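Side-chain contacts in protoporphyrinogen oxidase (Exiguobacterium sibiricum, PDB 3LOV), which probably oxidises coproporphyrinogen III to coproporphyrin III in heme b biosynthesis, using FAD as cofactor and oxygen as electron acceptor: residues Thr33-Gly38 / Gly274-Asp279; Tyr267-Asp272 / Asp279-Thr284; Gly434-Gly439 / Ile458-Leu463. All coordinates share one frame; numbering follows the deposited sequence.

In the fold
All three contacts lie in the FAD-binding Rossmann-type domain. They are mainly buried, and each joins a strand of its five-stranded parallel sheet to a neighbouring element. Contacts 1 and 2 have centres about 5 Å apart and share Asp-279. Both pack the small antiparallel sheet against the parallel one. Contact 3 lies about 13 Å from contact 2, centre to centre, where the edge strand 435-437 pairs with strand 280-283 and meets helix 447-463. The chemistry changes with place. Contact 1 is polar and water-bridged, near FAD, with Glu-276 partly exposed. Contact 2 is apolar, with aliphatic tips and one tyrosine ring. Contact 3 is built on one aromatic face, beside an exposed, poorly ordered helix end.

Contact 1 of 3, residues Thr33-Gly38 / Gly274-Asp279; sequences TLLEAG and GPEYAD. With FAD (flavin-adenine dinucleotide), chain B.
Glu-276 reaches across to Thr-33 and Leu-35 on strand 31-35, the second strand of the Rossmann-type βαβ unit that binds FAD. It lies on strand 276-278 of the small antiparallel sheet and is the one residue of 274-279 that makes this contact. Its chain is bent at chi2 (-62°), and the carboxylate comes from the direction opposite to Thr-33. Glu-276 OE1 stops 3.9 Å from Thr-33 OG1, and one water closes the gap. The water donates to Glu-276 OE1 (2.6 Å) and also hydrogen-bonds Thr-33 OG1. The other oxygen, OE2, forms a salt bridge with Arg-252, so this carboxylate has a charged mate as well as the water. Lower on the chain, Glu-276 CG meets Leu-35 CD2 at 4.4 Å, a loose apolar touch. Further along, Ala-278 packs on Val-8 of strand 6-10. Just past strand 31-35, Glu-36 turns to the cofactor, its CG anti to the backbone N (chi1 167°). Its carboxylate takes both ribose hydroxyls of the adenosine, as acidic residues here do in many Rossmann-type FAD proteins. FAD O3B donates to Glu-36 OE1 at 2.5 Å, and FAD O2B to Glu-36 OE2 at 2.6 Å.

Contact 2 of 3, residues Tyr267-Asp272 / Asp279-Thr284; sequences YRLKTD and DYVLLT
Val-281 meets Leu-269 and Tyr-267 in a buried apolar contact between two sheets. Strand 266-270 is the middle strand of the small antiparallel sheet, and strand 280-283 belongs to the parallel sheet. No hydrogen bond crosses between the segments. Leu-269 and Val-281 reach toward each other tip to tip, with Leu-269 CD1 4.2 Å from Val-281 CG2. That methyl is placed by the valine torsion: CG2 stands anti to the carbonyl carbon, while CG1 is anti to the backbone N (chi1 -173°). Val-281 CG2 also comes obliquely to the Tyr-267 ring, 4.4 Å from Tyr-267 CD2. The chain leaves the small sheet through Asp-279 and enters the parallel sheet of the Rossmann-type FAD-binding domain, between strands 6-10 and 435-437. Val-10 and Ile-435 of those strands also touch Val-281. At the turn, the carbonyl of Asp-279 lies at the edge of the Tyr-267 ring, near its plane, with Asp-279 O 4.2 Å from Tyr-267 CD2. The phenol oxygen of Tyr-267 is hydrogen-bonded to Pro-433 O. The Asp-279 carboxylate serves other partners: OD1 forms a salt bridge with Arg-266, and OD2 accepts from the backbone N of Arg-6.

Contact 3 of 3, residues Gly434-Gly439 / Ile458-Leu463; sequences GIYLAG and IESIEL
Tyr-436 takes Ile-461 over one face of its ring, and this is the tightly packed part of the contact. Ile-461 CG1 stands 3.6 Å above the ring plane, displaced toward the rim. It lies 3.8 Å from the ring centroid and 19° off the normal, which makes it a CH-pi contact. The closest ring atom is Tyr-436 CE1, 3.7 Å from Ile-461 CG1. The methyl end follows over the same side, with Ile-461 CD1 3.8 Å from Tyr-436 CD1. CG1 of Ile-461 is anti to the carbonyl carbon (chi1 -59°), and chi2 of -173° extends the chain so that CG1 and CD1 both reach the ring.

On the same side of the ring plane, beyond the CD2-CE2 rim, Ser-460 brings its hydroxyl in obliquely, with Ser-460 OG 3.6 Å from Tyr-436 CE2. This is no hydrogen bond: OG is hydrogen-bonded to Met-457 O, one turn back in its own helix. Were Tyr-436 replaced by alanine, Ile-461 CG1 would probably lose its aromatic face, and a gap would be likely to open between strand and helix.

Within 458-463, nothing after Ile-461 touches the strand. Leu-463 is exposed and poorly ordered, and Glu-459 is exposed too. Glu-462 is poorly ordered and not modelled beyond CB. Leu-282 of the neighbouring strand and Leu-429 of helix 417-431 also touch the Tyr-436 side chain. A helix packed against the edge strand of a parallel sheet is the layered α/β packing of a Rossmann-type FAD-binding domain.

Contact 1 of 3, residues Thr33-Gly38 / Gly274-Asp279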
loop_
_atom_site.group_PDB
_atom_site.type_symbol
_atom_site.label_atom_id
_atom_site.label_comp_id
_atom_site.label_asym_id
_atom_site.label_seq_id
_atom_site.Cartn_x
_atom_site.Cartn_y
_atom_site.Cartn_z
ATOM N N THR A 33 -23.563 -12.283 -5.719
ATOM C CA THR A 33 -23.475 -12.517 -4.283
ATOM C C THR A 33 -22.040 -12.274 -3.833
ATOM O O THR A 33 -21.093 -12.637 -4.548
ATOM C CB THR A 33 -23.918 -13.944 -3.928
ATOM O OG1 THR A 33 -25.260 -14.152 -4.392
ATOM C CG2 THR A 33 -23.840 -14.198 -2.399
ATOM N N LEU A 34 -21.887 -11.620 -2.685
ATOM C CA LEU A 34 -20.561 -11.357 -2.110
ATOM C C LEU A 34 -20.467 -11.998 -0.739
ATOM O O LEU A 34 -21.257 -11.678 0.170
ATOM C CB LEU A 34 -20.281 -9.866 -2.004
ATOM C CG LEU A 34 -18.852 -9.465 -1.613
ATOM C CD1 LEU A 34 -18.412 -8.169 -2.331
ATOM C CD2 LEU A 34 -18.675 -9.372 -0.094
ATOM N N LEU A 35 -19.487 -12.892 -0.610
ATOM C CA LEU A 35 -19.167 -13.579 0.650
ATOM C C LEU A 35 -17.984 -12.914 1.369
ATOM O O LEU A 35 -16.851 -12.842 0.837
ATOM C CB LEU A 35 -18.825 -15.035 0.349
ATOM C CG LEU A 35 -19.842 -15.886 -0.462
ATOM C CD1 LEU A 35 -19.335 -17.358 -0.707
ATOM C CD2 LEU A 35 -21.174 -15.888 0.247
ATOM N N GLU A 36 -18.234 -12.448 2.585
ATOM C CA GLU A 36 -17.200 -11.865 3.446
ATOM C C GLU A 36 -17.055 -12.739 4.684
ATOM O O GLU A 36 -18.053 -13.037 5.312
ATOM C CB GLU A 36 -17.600 -10.442 3.851
ATOM C CG GLU A 36 -16.801 -9.804 4.977
ATOM C CD GLU A 36 -15.268 -9.895 4.831
ATOM O OE1 GLU A 36 -14.740 -9.603 3.745
ATOM O OE2 GLU A 36 -14.592 -10.203 5.837
ATOM N N ALA A 37 -15.827 -13.133 5.031
ATOM C CA ALA A 37 -15.595 -14.035 6.165
ATOM C C ALA A 37 -15.908 -13.441 7.531
ATOM O O ALA A 37 -16.289 -14.161 8.431
ATOM C CB ALA A 37 -14.180 -14.531 6.170
ATOM N N GLY A 38 -15.716 -12.146 7.705
ATOM C CA GLY A 38 -15.769 -11.552 9.051
ATOM C C GLY A 38 -17.043 -10.779 9.319
ATOM O O GLY A 38 -18.027 -10.840 8.573
ATOM N N GLY A 274 -24.254 -23.737 4.341
ATOM C CA GLY A 274 -24.695 -24.311 3.080
ATOM C C GLY A 274 -24.063 -23.707 1.834
ATOM O O GLY A 274 -23.465 -22.632 1.862
ATOM N N PRO A 275 -24.197 -24.409 0.720
ATOM C CA PRO A 275 -23.434 -24.074 -0.452
ATOM C C PRO A 275 -24.015 -22.924 -1.224
ATOM O O PRO A 275 -25.215 -22.679 -1.137
ATOM C CB PRO A 275 -23.499 -25.357 -1.282
ATOM C CG PRO A 275 -24.822 -25.974 -0.884
ATOM C CD PRO A 275 -24.984 -25.643 0.562
ATOM N N GLU A 276 -23.160 -22.203 -1.947
ATOM C CA GLU A 276 -23.607 -21.236 -2.954
ATOM C C GLU A 276 -23.216 -21.786 -4.297
ATOM O O GLU A 276 -22.106 -22.293 -4.408
ATOM C CB GLU A 276 -22.878 -19.896 -2.819
ATOM C CG GLU A 276 -23.514 -18.896 -1.969
ATOM C CD GLU A 276 -24.865 -18.484 -2.483
ATOM O OE1 GLU A 276 -24.976 -17.929 -3.593
ATOM O OE2 GLU A 276 -25.814 -18.726 -1.748
ATOM N N TYR A 277 -24.057 -21.643 -5.323
ATOM C CA TYR A 277 -23.695 -22.175 -6.647
ATOM C C TYR A 277 -23.322 -21.023 -7.540
ATOM O O TYR A 277 -23.992 -19.990 -7.550
ATOM C CB TYR A 277 -24.840 -23.029 -7.258
ATOM C CG TYR A 277 -25.139 -24.290 -6.440
ATOM C CD1 TYR A 277 -24.382 -25.446 -6.580
ATOM C CD2 TYR A 277 -26.139 -24.298 -5.507
ATOM C CE1 TYR A 277 -24.655 -26.577 -5.816
ATOM C CE2 TYR A 277 -26.407 -25.408 -4.729
ATOM C CZ TYR A 277 -25.674 -26.539 -4.882
ATOM O OH TYR A 277 -25.989 -27.638 -4.117
ATOM N N ALA A 278 -22.217 -21.161 -8.259
ATOM C CA ALA A 278 -21.719 -20.051 -9.085
ATOM C C ALA A 278 -21.295 -20.496 -10.485
ATOM O O ALA A 278 -20.867 -21.639 -10.678
ATOM C CB ALA A 278 -20.543 -19.385 -8.391
ATOM N N ASP A 279 -21.424 -19.591 -11.450
ATOM C CA ASP A 279 -20.827 -19.761 -12.750
ATOM C C ASP A 279 -19.494 -19.010 -12.807
ATOM O O ASP A 279 -18.542 -19.514 -13.387
ATOM C CB ASP A 279 -21.790 -19.268 -13.802
ATOM C CG ASP A 279 -23.117 -19.985 -13.699
ATOM O OD1 ASP A 279 -23.226 -21.082 -14.283
ATOM O OD2 ASP A 279 -23.982 -19.515 -12.926
HETATM P PA FAD B . -8.284 -6.819 2.039
HETATM O O1A FAD B . -8.517 -5.413 2.475
HETATM O O2A FAD B . -7.280 -7.634 2.766
HETATM O O5B FAD B . -9.677 -7.587 2.068
HETATM C C5B FAD B . -9.776 -8.987 2.013
HETATM C C4B FAD B . -11.185 -9.371 2.481
HETATM O O4B FAD B . -11.431 -10.761 2.256
HETATM C C3B FAD B . -11.363 -9.072 3.955
HETATM O O3B FAD B . -12.584 -8.401 4.212
HETATM C C2B FAD B . -11.316 -10.468 4.545
HETATM O O2B FAD B . -12.072 -10.600 5.697
HETATM C C1B FAD B . -11.919 -11.316 3.445
HETATM N N9A FAD B . -11.580 -12.747 3.485
HETATM C C8A FAD B . -10.434 -13.409 3.869
HETATM N N7A FAD B . -10.602 -14.748 3.725
HETATM C C5A FAD B . -11.868 -14.952 3.249
HETATM C C6A FAD B . -12.596 -16.088 2.890
HETATM N N6A FAD B . -12.056 -17.303 2.954
HETATM N N1A FAD B . -13.896 -15.954 2.430
HETATM C C2A FAD B . -14.459 -14.709 2.283
HETATM N N3A FAD B . -13.727 -13.583 2.612
HETATM C C4A FAD B . -12.476 -13.708 3.101
HETATM N N1 FAD B . -2.832 1.549 0.041
HETATM C C2 FAD B . -2.934 2.860 -0.336
HETATM O O2 FAD B . -3.349 3.161 -1.464
HETATM N N3 FAD B . -2.549 3.848 0.534
HETATM C C4 FAD B . -2.049 3.575 1.756
HETATM O O4 FAD B . -1.757 4.502 2.488
HETATM C C4X FAD B . -1.902 2.263 2.153
HETATM N N5 FAD B . -1.434 1.976 3.425
HETATM C C5X FAD B . -1.318 0.637 3.806
HETATM C C6 FAD B . -0.811 0.320 5.071
HETATM C C7 FAD B . -0.686 -1.023 5.467
HETATM C C7M FAD B . -0.151 -1.356 6.828
HETATM C C8 FAD B . -1.104 -2.058 4.611
HETATM C C8M FAD B . -0.976 -3.522 4.991
HETATM C C9 FAD B . -1.624 -1.754 3.356
HETATM C C9A FAD B . -1.732 -0.409 2.935
HETATM N N10 FAD B . -2.253 -0.100 1.672
HETATM C C10 FAD B . -2.326 1.244 1.286
HETATM C "C1'" FAD B . -2.694 -1.146 0.676
HETATM C "C2'" FAD B . -4.227 -1.331 0.801
HETATM O "O2'" FAD B . -4.509 -1.807 2.065
HETATM C "C3'" FAD B . -4.805 -2.310 -0.230
HETATM O "O3'" FAD B . -4.788 -1.618 -1.472
HETATM C "C4'" FAD B . -6.266 -2.765 0.015
HETATM O "O4'" FAD B . -6.724 -2.695 1.352
HETATM C "C5'" FAD B . -6.472 -4.212 -0.390
HETATM O "O5'" FAD B . -7.839 -4.523 -0.291
HETATM P P FAD B . -8.327 -5.961 -0.722
HETATM O O1P FAD B . -7.596 -6.481 -1.931
HETATM O O2P FAD B . -9.831 -6.089 -0.769
HETATM O O3P FAD B . -7.823 -6.920 0.504
HETATM O O HOH W 1 -26.768 -16.079 -3.463
#

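Contact 2 of 3, residues Tyr267-Asp272 / Asp279-Thr284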
loop_
_atom_site.group_PDB
_atom_site.type_symbol
_atom_site.label_atom_id
_atom_site.label_comp_id
_atom_site.label_asym_id
_atom_site.label_seq_id
_atom_site.Cartn_x
_atom_site.Cartn_y
_atom_site.Cartn_z
ATOM N N TYR A 267 -19.847 -24.271 -10.227
ATOM C CA TYR A 267 -19.115 -24.556 -9.009
ATOM C C TYR A 267 -20.050 -24.549 -7.832
ATOM O O TYR A 267 -21.018 -23.778 -7.788
ATOM C CB TYR A 267 -18.000 -23.495 -8.827
ATOM C CG TYR A 267 -16.985 -23.563 -9.930
ATOM C CD1 TYR A 267 -16.000 -24.528 -9.919
ATOM C CD2 TYR A 267 -17.014 -22.660 -10.998
ATOM C CE1 TYR A 267 -15.075 -24.623 -10.967
ATOM C CE2 TYR A 267 -16.095 -22.742 -12.018
ATOM C CZ TYR A 267 -15.118 -23.732 -11.994
ATOM O OH TYR A 267 -14.188 -23.815 -13.016
ATOM N N ARG A 268 -19.736 -25.403 -6.875
ATOM C CA ARG A 268 -20.416 -25.438 -5.632
ATOM C C ARG A 268 -19.451 -24.853 -4.621
ATOM O O ARG A 268 -18.346 -25.386 -4.453
ATOM C CB ARG A 268 -20.769 -26.876 -5.267
ATOM C CG ARG A 268 -21.380 -27.027 -3.910
ATOM C CD ARG A 268 -21.925 -28.451 -3.713
ATOM N NE ARG A 268 -22.198 -28.710 -2.303
ATOM C CZ ARG A 268 -23.064 -29.616 -1.831
ATOM N NH1 ARG A 268 -23.791 -30.381 -2.638
ATOM N NH2 ARG A 268 -23.209 -29.758 -0.530
ATOM N N LEU A 269 -19.867 -23.775 -3.952
ATOM C CA LEU A 269 -18.997 -23.053 -3.008
ATOM C C LEU A 269 -19.434 -23.367 -1.595
ATOM O O LEU A 269 -20.564 -23.079 -1.204
ATOM C CB LEU A 269 -19.023 -21.551 -3.286
ATOM C CG LEU A 269 -18.087 -20.970 -4.354
ATOM C CD1 LEU A 269 -18.042 -21.716 -5.648
ATOM C CD2 LEU A 269 -18.509 -19.521 -4.625
ATOM N N LYS A 270 -18.549 -24.026 -0.846
ATOM C CA LYS A 270 -18.841 -24.456 0.515
ATOM C C LYS A 270 -18.700 -23.346 1.549
ATOM O O LYS A 270 -17.666 -22.701 1.610
ATOM C CB LYS A 270 -17.885 -25.588 0.907
ATOM C CG LYS A 270 -18.153 -26.144 2.285
ATOM C CD LYS A 270 -17.028 -27.060 2.719
ATOM C CE LYS A 270 -17.041 -27.323 4.209
ATOM N NZ LYS A 270 -17.397 -28.703 4.471
ATOM N N THR A 271 -19.710 -23.190 2.401
ATOM C CA THR A 271 -19.701 -22.214 3.514
ATOM C C THR A 271 -20.286 -22.872 4.741
ATOM O O THR A 271 -20.876 -23.922 4.638
ATOM C CB THR A 271 -20.582 -20.989 3.210
ATOM O OG1 THR A 271 -21.965 -21.288 3.465
ATOM C CG2 THR A 271 -20.386 -20.460 1.758
ATOM N N ASP A 272 -20.188 -22.241 5.894
ATOM C CA ASP A 272 -20.755 -22.800 7.135
ATOM C C ASP A 272 -22.270 -22.989 7.125
ATOM O O ASP A 272 -22.804 -23.806 7.883
ATOM C CB ASP A 272 -20.405 -21.893 8.308
ATOM C CG ASP A 272 -18.945 -21.971 8.686
ATOM O OD1 ASP A 272 -18.491 -23.096 9.003
ATOM O OD2 ASP A 272 -18.267 -20.908 8.686
ATOM N N ASP A 279 -21.424 -19.591 -11.450
ATOM C CA ASP A 279 -20.827 -19.761 -12.750
ATOM C C ASP A 279 -19.494 -19.010 -12.807
ATOM O O ASP A 279 -18.542 -19.514 -13.387
ATOM C CB ASP A 279 -21.790 -19.268 -13.802
ATOM C CG ASP A 279 -23.117 -19.985 -13.699
ATOM O OD1 ASP A 279 -23.226 -21.082 -14.283
ATOM O OD2 ASP A 279 -23.982 -19.515 -12.926
ATOM N N TYR A 280 -19.439 -17.817 -12.196
ATOM C CA TYR A 280 -18.217 -17.012 -12.166
ATOM C C TYR A 280 -17.843 -16.758 -10.727
ATOM O O TYR A 280 -18.711 -16.484 -9.899
ATOM C CB TYR A 280 -18.438 -15.715 -12.916
ATOM C CG TYR A 280 -19.004 -15.949 -14.285
ATOM C CD1 TYR A 280 -18.214 -16.496 -15.318
ATOM C CD2 TYR A 280 -20.336 -15.682 -14.557
ATOM C CE1 TYR A 280 -18.761 -16.736 -16.596
ATOM C CE2 TYR A 280 -20.880 -15.922 -15.826
ATOM C CZ TYR A 280 -20.094 -16.442 -16.830
ATOM O OH TYR A 280 -20.673 -16.663 -18.051
ATOM N N VAL A 281 -16.559 -16.915 -10.423
ATOM C CA VAL A 281 -16.047 -16.663 -9.096
ATOM C C VAL A 281 -14.898 -15.645 -9.184
ATOM O O VAL A 281 -13.944 -15.867 -9.951
ATOM C CB VAL A 281 -15.542 -17.959 -8.432
ATOM C CG1 VAL A 281 -15.157 -17.700 -6.940
ATOM C CG2 VAL A 281 -16.583 -19.076 -8.544
ATOM N N LEU A 282 -14.998 -14.551 -8.421
ATOM C CA LEU A 282 -13.898 -13.586 -8.273
ATOM C C LEU A 282 -13.357 -13.711 -6.854
ATOM O O LEU A 282 -14.033 -13.365 -5.869
ATOM C CB LEU A 282 -14.297 -12.128 -8.629
ATOM C CG LEU A 282 -13.136 -11.079 -8.673
ATOM C CD1 LEU A 282 -12.137 -11.245 -9.868
ATOM C CD2 LEU A 282 -13.686 -9.662 -8.701
ATOM N N LEU A 283 -12.144 -14.270 -6.755
ATOM C CA LEU A 283 -11.431 -14.357 -5.491
ATOM C C LEU A 283 -10.616 -13.066 -5.221
ATOM O O LEU A 283 -9.738 -12.710 -5.993
ATOM C CB LEU A 283 -10.539 -15.626 -5.453
ATOM C CG LEU A 283 -11.264 -16.962 -5.678
ATOM C CD1 LEU A 283 -10.290 -18.182 -5.756
ATOM C CD2 LEU A 283 -12.317 -17.203 -4.554
ATOM N N THR A 284 -10.900 -12.393 -4.100
ATOM C CA THR A 284 -10.220 -11.148 -3.732
ATOM C C THR A 284 -9.616 -11.276 -2.342
ATOM O O THR A 284 -9.191 -10.293 -1.745
ATOM C CB THR A 284 -11.181 -9.906 -3.835
ATOM O OG1 THR A 284 -12.115 -9.871 -2.749
ATOM C CG2 THR A 284 -11.980 -9.939 -5.141
#

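Contact 3 of 3, residues Gly434-Gly439 / Ile458-Leu463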
loop_
_atom_site.group_PDB
_atom_site.type_symbol
_atom_site.label_atom_id
_atom_site.label_comp_id
_atom_site.label_asym_id
_atom_site.label_seq_id
_atom_site.Cartn_x
_atom_site.Cartn_y
_atom_site.Cartn_z
ATOM N N GLY A 434 -13.852 -19.904 -15.529
ATOM C CA GLY A 434 -14.775 -19.038 -14.789
ATOM C C GLY A 434 -14.300 -18.517 -13.423
ATOM O O GLY A 434 -15.050 -17.828 -12.715
ATOM N N ILE A 435 -13.068 -18.824 -13.037
ATOM C CA ILE A 435 -12.561 -18.313 -11.776
ATOM C C ILE A 435 -11.495 -17.273 -12.069
ATOM O O ILE A 435 -10.583 -17.512 -12.855
ATOM C CB ILE A 435 -12.112 -19.459 -10.842
ATOM C CG1 ILE A 435 -13.314 -20.397 -10.593
ATOM C CG2 ILE A 435 -11.539 -18.922 -9.514
ATOM C CD1 ILE A 435 -13.127 -21.378 -9.468
ATOM N N TYR A 436 -11.671 -16.091 -11.470
ATOM C CA TYR A 436 -10.840 -14.909 -11.727
ATOM C C TYR A 436 -10.311 -14.444 -10.377
ATOM O O TYR A 436 -10.904 -14.740 -9.322
ATOM C CB TYR A 436 -11.651 -13.792 -12.445
ATOM C CG TYR A 436 -12.172 -14.202 -13.818
ATOM C CD1 TYR A 436 -13.365 -14.925 -13.974
ATOM C CD2 TYR A 436 -11.471 -13.884 -14.951
ATOM C CE1 TYR A 436 -13.802 -15.340 -15.267
ATOM C CE2 TYR A 436 -11.904 -14.276 -16.234
ATOM C CZ TYR A 436 -13.065 -15.002 -16.370
ATOM O OH TYR A 436 -13.429 -15.340 -17.641
ATOM N N LEU A 437 -9.158 -13.787 -10.416
ATOM C CA LEU A 437 -8.472 -13.258 -9.232
ATOM C C LEU A 437 -8.288 -11.747 -9.313
ATOM O O LEU A 437 -7.937 -11.223 -10.370
ATOM C CB LEU A 437 -7.065 -13.890 -9.128
ATOM C CG LEU A 437 -6.962 -15.395 -9.250
ATOM C CD1 LEU A 437 -5.518 -15.877 -9.267
ATOM C CD2 LEU A 437 -7.706 -16.045 -8.096
ATOM N N ALA A 438 -8.436 -11.064 -8.174
ATOM C CA ALA A 438 -8.196 -9.625 -8.078
ATOM C C ALA A 438 -7.839 -9.244 -6.651
ATOM O O ALA A 438 -8.164 -9.944 -5.695
ATOM C CB ALA A 438 -9.449 -8.822 -8.563
ATOM N N GLY A 439 -7.130 -8.139 -6.513
ATOM C CA GLY A 439 -6.660 -7.681 -5.235
ATOM C C GLY A 439 -5.182 -7.380 -5.148
ATOM O O GLY A 439 -4.454 -7.371 -6.137
ATOM N N ILE A 458 -13.603 -7.713 -13.708
ATOM C CA ILE A 458 -15.029 -7.680 -14.078
ATOM C C ILE A 458 -15.201 -7.551 -15.601
ATOM O O ILE A 458 -15.961 -8.321 -16.199
ATOM C CB ILE A 458 -15.832 -6.562 -13.294
ATOM C CG1 ILE A 458 -15.927 -6.924 -11.822
ATOM C CG2 ILE A 458 -17.222 -6.298 -13.907
ATOM C CD1 ILE A 458 -16.306 -8.338 -11.533
ATOM N N GLU A 459 -14.484 -6.601 -16.204
ATOM C CA GLU A 459 -14.471 -6.388 -17.650
ATOM C C GLU A 459 -14.177 -7.663 -18.448
ATOM O O GLU A 459 -14.809 -7.923 -19.458
ATOM C CB GLU A 459 -13.391 -5.352 -18.045
ATOM C CG GLU A 459 -13.741 -3.872 -17.796
ATOM C CD GLU A 459 -12.552 -2.945 -18.036
ATOM O OE1 GLU A 459 -11.472 -3.406 -18.482
ATOM O OE2 GLU A 459 -12.704 -1.740 -17.786
ATOM N N SER A 460 -13.185 -8.433 -18.012
ATOM C CA SER A 460 -12.774 -9.608 -18.750
ATOM C C SER A 460 -13.821 -10.728 -18.608
ATOM O O SER A 460 -13.941 -11.549 -19.495
ATOM C CB SER A 460 -11.377 -10.049 -18.342
ATOM O OG SER A 460 -11.425 -10.808 -17.176
ATOM N N ILE A 461 -14.611 -10.741 -17.532
ATOM C CA ILE A 461 -15.767 -11.649 -17.483
ATOM C C ILE A 461 -16.775 -11.223 -18.557
ATOM O O ILE A 461 -17.390 -12.077 -19.194
ATOM C CB ILE A 461 -16.483 -11.688 -16.114
ATOM C CG1 ILE A 461 -15.537 -12.122 -15.008
ATOM C CG2 ILE A 461 -17.638 -12.678 -16.164
ATOM C CD1 ILE A 461 -16.207 -12.345 -13.689
ATOM N N GLU A 462 -16.902 -9.901 -18.768
ATOM C CA GLU A 462 -17.793 -9.305 -19.789
ATOM C C GLU A 462 -17.520 -9.765 -21.216
ATOM O O GLU A 462 -18.464 -9.945 -21.987
ATOM C CB GLU A 462 -17.778 -7.757 -19.719
ATOM N N LEU A 463 -16.247 -9.957 -21.565
ATOM C CA LEU A 463 -15.869 -10.587 -22.843
ATOM C C LEU A 463 -16.335 -12.055 -22.893
ATOM O O LEU A 463 -16.791 -12.547 -23.933
ATOM C CB LEU A 463 -14.349 -10.495 -23.077
ATOM C CG LEU A 463 -13.917 -10.563 -24.547
ATOM C CD1 LEU A 463 -14.400 -9.308 -25.306
ATOM C CD2 LEU A 463 -12.404 -10.752 -24.671
#